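PDB 5EWQ: amidase from Bacillus anthracis, which probably hydrolyses carboxylic acid amides to the acid and ammonia, as a member of the amidase signature family of serine hydrolases. Local coordinates for residues Glu170-Leu175 against Ile254-Thr259; Lys122-Thr127 against Ala166-Trp171. All coordinates share one frame; numbering follows the deposited sequence.

Interaction 1. Residues Glu170-Leu175 against Ile254-Thr259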
loop_
_atom_site.group_PDB
_atom_site.type_symbol
_atom_site.label_atom_id
_atom_site.label_comp_id
_atom_site.label_asym_id
_atom_site.label_seq_id
_atom_site.Cartn_x
_atom_site.Cartn_y
_atom_site.Cartn_z
ATOM N N GLU A 170 -9.579 -2.528 -9.082
ATOM C CA GLU A 170 -10.507 -3.607 -8.750
ATOM C C GLU A 170 -9.850 -4.982 -8.855
ATOM O O GLU A 170 -9.101 -5.250 -9.795
ATOM C CB GLU A 170 -11.741 -3.539 -9.653
ATOM C CG GLU A 170 -12.854 -4.496 -9.260
ATOM C CD GLU A 170 -14.154 -4.208 -9.985
ATOM O OE1 GLU A 170 -15.093 -5.024 -9.872
ATOM O OE2 GLU A 170 -14.240 -3.162 -10.663
ATOM N N TRP A 171 -10.134 -5.835 -7.874
ATOM C CA TRP A 171 -9.538 -7.167 -7.769
ATOM C C TRP A 171 -8.013 -7.117 -7.760
ATOM O O TRP A 171 -7.356 -7.991 -8.327
ATOM C CB TRP A 171 -10.017 -8.072 -8.908
ATOM C CG TRP A 171 -11.443 -8.508 -8.778
ATOM C CD1 TRP A 171 -12.471 -8.220 -9.630
ATOM C CD2 TRP A 171 -12.004 -9.305 -7.728
ATOM N NE1 TRP A 171 -13.635 -8.795 -9.178
ATOM C CE2 TRP A 171 -13.374 -9.468 -8.013
ATOM C CE3 TRP A 171 -11.480 -9.902 -6.577
ATOM C CZ2 TRP A 171 -14.228 -10.194 -7.186
ATOM C CZ3 TRP A 171 -12.329 -10.627 -5.759
ATOM C CH2 TRP A 171 -13.687 -10.767 -6.068
ATOM N N ALA A 172 -7.467 -6.097 -7.102
ATOM C CA ALA A 172 -6.024 -5.867 -7.045
ATOM C C ALA A 172 -5.426 -5.826 -8.445
ATOM O O ALA A 172 -4.404 -6.458 -8.714
ATOM C CB ALA A 172 -5.343 -6.934 -6.200
ATOM N N ASN A 173 -6.086 -5.078 -9.326
ATOM C CA ASN A 173 -5.713 -4.980 -10.736
ATOM C C ASN A 173 -5.695 -6.342 -11.422
ATOM O O ASN A 173 -4.663 -6.785 -11.926
ATOM C CB ASN A 173 -4.353 -4.297 -10.893
ATOM C CG ASN A 173 -4.060 -3.910 -12.330
ATOM O OD1 ASN A 173 -4.975 -3.650 -13.114
ATOM N ND2 ASN A 173 -2.781 -3.874 -12.686
ATOM N N TYR A 174 -6.845 -7.007 -11.431
ATOM C CA TYR A 174 -6.982 -8.276 -12.134
ATOM C C TYR A 174 -8.409 -8.452 -12.638
ATOM O O TYR A 174 -9.110 -9.381 -12.242
ATOM C CB TYR A 174 -6.588 -9.445 -11.231
ATOM C CG TYR A 174 -6.194 -10.690 -11.994
ATOM C CD1 TYR A 174 -4.954 -10.779 -12.614
ATOM C CD2 TYR A 174 -7.058 -11.774 -12.096
ATOM C CE1 TYR A 174 -4.585 -11.911 -13.315
ATOM C CE2 TYR A 174 -6.696 -12.912 -12.796
ATOM C CZ TYR A 174 -5.459 -12.973 -13.403
ATOM O OH TYR A 174 -5.090 -14.099 -14.101
ATOM N N LEU A 175 -8.830 -7.546 -13.515
ATOM C CA LEU A 175 -10.171 -7.590 -14.080
ATOM C C LEU A 175 -10.106 -7.619 -15.605
ATOM O O LEU A 175 -10.676 -8.505 -16.240
ATOM C CB LEU A 175 -10.990 -6.392 -13.597
ATOM C CG LEU A 175 -12.493 -6.440 -13.869
ATOM C CD1 LEU A 175 -13.076 -7.741 -13.350
ATOM C CD2 LEU A 175 -13.190 -5.248 -13.231
ATOM N N ILE A 254 -8.994 -10.123 1.118
ATOM C CA ILE A 254 -9.451 -10.714 -0.135
ATOM C C ILE A 254 -8.264 -10.951 -1.062
ATOM O O ILE A 254 -7.629 -10.002 -1.525
ATOM C CB ILE A 254 -10.491 -9.827 -0.842
ATOM C CG1 ILE A 254 -11.733 -9.665 0.035
ATOM C CG2 ILE A 254 -10.870 -10.418 -2.191
ATOM C CD1 ILE A 254 -12.825 -8.838 -0.603
ATOM N N PRO A 255 -7.963 -12.228 -1.334
ATOM C CA PRO A 255 -6.741 -12.628 -2.036
ATOM C C PRO A 255 -6.767 -12.363 -3.537
ATOM O O PRO A 255 -7.788 -11.965 -4.099
ATOM C CB PRO A 255 -6.670 -14.131 -1.766
ATOM C CG PRO A 255 -8.098 -14.541 -1.655
ATOM C CD PRO A 255 -8.803 -13.389 -0.988
ATOM N N LEU A 256 -5.619 -12.584 -4.168
ATOM C CA LEU A 256 -5.487 -12.556 -5.618
ATOM C C LEU A 256 -4.666 -13.769 -6.033
ATOM O O LEU A 256 -5.071 -14.552 -6.890
ATOM C CB LEU A 256 -4.826 -11.258 -6.084
ATOM C CG LEU A 256 -4.322 -11.201 -7.529
ATOM C CD1 LEU A 256 -5.440 -11.515 -8.503
ATOM C CD2 LEU A 256 -3.717 -9.840 -7.834
ATOM N N ALA A 257 -3.507 -13.911 -5.400
ATOM C CA ALA A 257 -2.662 -15.087 -5.557
ATOM C C ALA A 257 -1.824 -15.265 -4.297
ATOM O O ALA A 257 -0.812 -14.587 -4.116
ATOM C CB ALA A 257 -1.774 -14.958 -6.780
ATOM N N GLU A 258 -2.253 -16.179 -3.431
ATOM C CA GLU A 258 -1.640 -16.364 -2.116
ATOM C C GLU A 258 -0.156 -16.720 -2.192
ATOM O O GLU A 258 0.559 -16.647 -1.193
ATOM C CB GLU A 258 -2.397 -17.439 -1.333
ATOM C CG GLU A 258 -3.840 -17.069 -1.033
ATOM C CD GLU A 258 -4.582 -18.160 -0.287
ATOM O OE1 GLU A 258 -5.781 -17.967 0.011
ATOM O OE2 GLU A 258 -3.970 -19.210 0.002
ATOM N N THR A 259 0.299 -17.106 -3.380
ATOM C CA THR A 259 1.716 -17.336 -3.622
ATOM C C THR A 259 2.499 -16.033 -3.470
ATOM O O THR A 259 3.603 -16.019 -2.925
ATOM C CB THR A 259 1.961 -17.918 -5.029
ATOM O OG1 THR A 259 1.263 -19.163 -5.164
ATOM C CG2 THR A 259 3.446 -18.147 -5.268
#
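Trp171, Ala172 and Tyr174 pack against Ile254 and Leu256, where a tight helical turn meets a connection between two strands of the large mixed sheet of this amidase. Trp171, Ala172 and Asn173 all have positive phi and form a left-handed helical turn. It has one backbone bond, from Tyr174 N to Glu170 O at 3.3 Å. The opposing segment 254-259 has no regular structure. The contact is apolar and buried, and no hydrogen bond crosses it.

Leu256 is its main element. With CG anti to the backbone N (chi1 166°), the side chain points at the turn, and its two methyls touch different residues. CD1 touches Tyr174 where the side chain leaves the backbone, 3.6 Å from Tyr174 CB and 3.7 Å from Tyr174 CG. The two side chains cross at about a right angle. CD2 lies against Ala172, 3.7 Å from Ala172 CB and 3.6 Å from Ala172 O. The leucine fork thus fits onto the turn between the alanine methyl and the base of the tyrosine. The Ala172 CA to Leu256 CA distance, 6.9 Å, is the shortest between the backbones.

A second, smaller patch forms beside this one. Trp171 CG stands anti to its carbonyl carbon (chi1 -72°), and the six-membered part of the indole extends to Ile254. There Trp171 CZ3 meets the branch methyl CG2 of Ile254 at 3.9 Å.

Asp261 holds the loop in place, accepting hydrogen bonds from the backbone N of Leu256 and of Ala257. Helix 360-377 closes over the contact: Phe367 packs edge-to-face with Trp171 and also meets Tyr174 and Leu256. Helix 406-412 touches Tyr174 through Leu407, and the loop 254-259 leads on to strand 263-267.

Interaction 2. Residues Lys122-Thr127 against Ala166-Trp171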
loop_
_atom_site.group_PDB
_atom_site.type_symbol
_atom_site.label_atom_id
_atom_site.label_comp_id
_atom_site.label_asym_id
_atom_site.label_seq_id
_atom_site.Cartn_x
_atom_site.Cartn_y
_atom_site.Cartn_z
ATOM N N LYS A 122 -6.544 -0.871 2.888
ATOM C CA LYS A 122 -7.016 -1.070 1.523
ATOM C C LYS A 122 -8.419 -1.678 1.531
ATOM O O LYS A 122 -8.810 -2.337 2.496
ATOM C CB LYS A 122 -6.037 -1.958 0.753
ATOM C CG LYS A 122 -6.174 -1.906 -0.759
ATOM C CD LYS A 122 -5.052 -2.688 -1.427
ATOM C CE LYS A 122 -5.114 -2.574 -2.939
ATOM N NZ LYS A 122 -3.985 -3.282 -3.601
ATOM N N ASP A 123 -9.171 -1.456 0.457
ATOM C CA ASP A 123 -10.572 -1.868 0.388
ATOM C C ASP A 123 -10.746 -3.390 0.399
ATOM O O ASP A 123 -11.865 -3.893 0.510
ATOM C CB ASP A 123 -11.230 -1.274 -0.862
ATOM C CG ASP A 123 -12.739 -1.456 -0.876
ATOM O OD1 ASP A 123 -13.439 -0.699 -0.172
ATOM O OD2 ASP A 123 -13.224 -2.355 -1.595
ATOM N N ASN A 124 -9.641 -4.120 0.291
ATOM C CA ASN A 124 -9.691 -5.577 0.323
ATOM C C ASN A 124 -9.305 -6.142 1.689
ATOM O O ASN A 124 -9.006 -7.329 1.813
ATOM C CB ASN A 124 -8.785 -6.164 -0.762
ATOM C CG ASN A 124 -7.325 -5.799 -0.569
ATOM O OD1 ASN A 124 -6.987 -4.944 0.248
ATOM N ND2 ASN A 124 -6.449 -6.441 -1.335
ATOM N N VAL A 125 -9.316 -5.288 2.708
ATOM C CA VAL A 125 -8.962 -5.699 4.064
ATOM C C VAL A 125 -10.195 -5.722 4.966
ATOM O O VAL A 125 -10.943 -4.747 5.033
ATOM C CB VAL A 125 -7.898 -4.767 4.670
ATOM C CG1 VAL A 125 -7.506 -5.241 6.060
ATOM C CG2 VAL A 125 -6.679 -4.699 3.765
ATOM N N GLN A 126 -10.396 -6.836 5.663
ATOM C CA GLN A 126 -11.615 -7.054 6.439
ATOM C C GLN A 126 -11.686 -6.242 7.729
ATOM O O GLN A 126 -10.708 -6.135 8.468
ATOM C CB GLN A 126 -11.772 -8.539 6.774
ATOM C CG GLN A 126 -12.093 -9.421 5.580
ATOM C CD GLN A 126 -12.205 -10.886 5.952
ATOM O OE1 GLN A 126 -12.293 -11.754 5.086
ATOM N NE2 GLN A 126 -12.203 -11.169 7.250
ATOM N N THR A 127 -12.859 -5.669 7.981
ATOM C CA THR A 127 -13.171 -5.042 9.260
ATOM C C THR A 127 -14.525 -5.558 9.740
ATOM O O THR A 127 -15.396 -5.877 8.928
ATOM C CB THR A 127 -13.197 -3.505 9.169
ATOM O OG1 THR A 127 -14.138 -3.098 8.168
ATOM C CG2 THR A 127 -11.818 -2.965 8.818
ATOM N N ALA A 166 -9.365 2.629 1.619
ATOM C CA ALA A 166 -8.835 3.333 0.458
ATOM C C ALA A 166 -9.265 2.698 -0.857
ATOM O O ALA A 166 -9.489 1.490 -0.935
ATOM C CB ALA A 166 -7.324 3.392 0.534
ATOM N N ASN A 167 -9.372 3.526 -1.893
ATOM C CA ASN A 167 -9.728 3.050 -3.222
ATOM C C ASN A 167 -8.595 2.221 -3.813
ATOM O O ASN A 167 -7.452 2.307 -3.362
ATOM C CB ASN A 167 -10.074 4.227 -4.139
ATOM C CG ASN A 167 -10.916 3.811 -5.330
ATOM O OD1 ASN A 167 -11.364 2.669 -5.416
ATOM N ND2 ASN A 167 -11.143 4.741 -6.248
HETATM N N MSE A 168 -8.912 1.417 -4.820
HETATM C CA MSE A 168 -7.935 0.500 -5.389
HETATM C C MSE A 168 -8.325 0.045 -6.786
HETATM O O MSE A 168 -9.488 0.129 -7.175
HETATM C CB MSE A 168 -7.775 -0.721 -4.483
HETATM C CG MSE A 168 -9.088 -1.431 -4.190
HETATM SE SE MSE A 168 -8.883 -3.058 -3.136
HETATM C CE MSE A 168 -8.060 -4.200 -4.479
ATOM N N SER A 169 -7.341 -0.435 -7.538
ATOM C CA SER A 169 -7.626 -1.118 -8.789
ATOM C C SER A 169 -8.415 -2.376 -8.456
ATOM O O SER A 169 -7.982 -3.183 -7.633
ATOM C CB SER A 169 -6.339 -1.457 -9.539
ATOM O OG SER A 169 -5.582 -0.290 -9.805
ATOM N N GLU A 170 -9.579 -2.528 -9.082
ATOM C CA GLU A 170 -10.507 -3.607 -8.750
ATOM C C GLU A 170 -9.850 -4.982 -8.855
ATOM O O GLU A 170 -9.101 -5.250 -9.795
ATOM C CB GLU A 170 -11.741 -3.539 -9.653
ATOM C CG GLU A 170 -12.854 -4.496 -9.260
ATOM C CD GLU A 170 -14.154 -4.208 -9.985
ATOM O OE1 GLU A 170 -15.093 -5.024 -9.872
ATOM O OE2 GLU A 170 -14.240 -3.162 -10.663
ATOM N N TRP A 171 -10.134 -5.835 -7.874
ATOM C CA TRP A 171 -9.538 -7.167 -7.769
ATOM C C TRP A 171 -8.013 -7.117 -7.760
ATOM O O TRP A 171 -7.356 -7.991 -8.327
ATOM C CB TRP A 171 -10.017 -8.072 -8.908
ATOM C CG TRP A 171 -11.443 -8.508 -8.778
ATOM C CD1 TRP A 171 -12.471 -8.220 -9.630
ATOM C CD2 TRP A 171 -12.004 -9.305 -7.728
ATOM N NE1 TRP A 171 -13.635 -8.795 -9.178
ATOM C CE2 TRP A 171 -13.374 -9.468 -8.013
ATOM C CE3 TRP A 171 -11.480 -9.902 -6.577
ATOM C CZ2 TRP A 171 -14.228 -10.194 -7.186
ATOM C CZ3 TRP A 171 -12.329 -10.627 -5.759
ATOM C CH2 TRP A 171 -13.687 -10.767 -6.068
#
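Met168, present as selenomethionine, lies across Lys122, Asp123 and Asn124. Its CB is 3.6 Å from Lys122 CE. Met168 SE sits against the two middle residues of the turn Lys122-Val125, 3.7 Å from Asp123 CB and 3.9 Å from Asn124 CB. The chain bends at chi3 (-71°), which brings the terminal methyl back to Lys122, with Met168 CE 3.7 Å from Lys122 CE. The lysine runs extended and crosses the selenomethionine at about a right angle, so its aliphatic part is covered while its amine continues beyond.

The turn is of type I, closed by Val125 N to Lys122 O at 3.0 Å. This places three successive residues around one side chain.

Lys122 NZ is hydrogen-bonded to the hydroxyls of Ser204, Ser205 and Thr223. As in amidase signature enzymes, Lys122 probably is the lysine of the Ser-cisSer-Lys triad, and Ser204 fits its cis serine. Asp123 is held by a salt bridge to Lys186 and a hydrogen bond from Gly136 N.

Lys122 and Ala166 form a parallel beta bridge, CA to CA 4.9 Å. The contact therefore lies where neighbouring strands 118-122 and 161-166 end, with Ser208 of helix 206-213 against Lys122 and Ala166.

Overall arrangement
The two interactions share Glu170 and Trp171, and their centres lie about 10 Å apart. Segment 166-171 runs from the end of a sheet strand into the left-handed turn. Interaction 2 uses its first part, and interaction 1 uses the turn itself. Their other segments meet directly: Ile254 N lies 2.9 Å from Asn124 O, a probable hydrogen bond. This links segment 122-127 to segment 254-259, and the shared Glu170 and Trp171 join the other two. Interaction 2 is the nearer to the probable active site, since it includes the probable triad lysine, which is hydrogen-bonded to Ser204. Interaction 1 continues the packing from there toward helix 360-377.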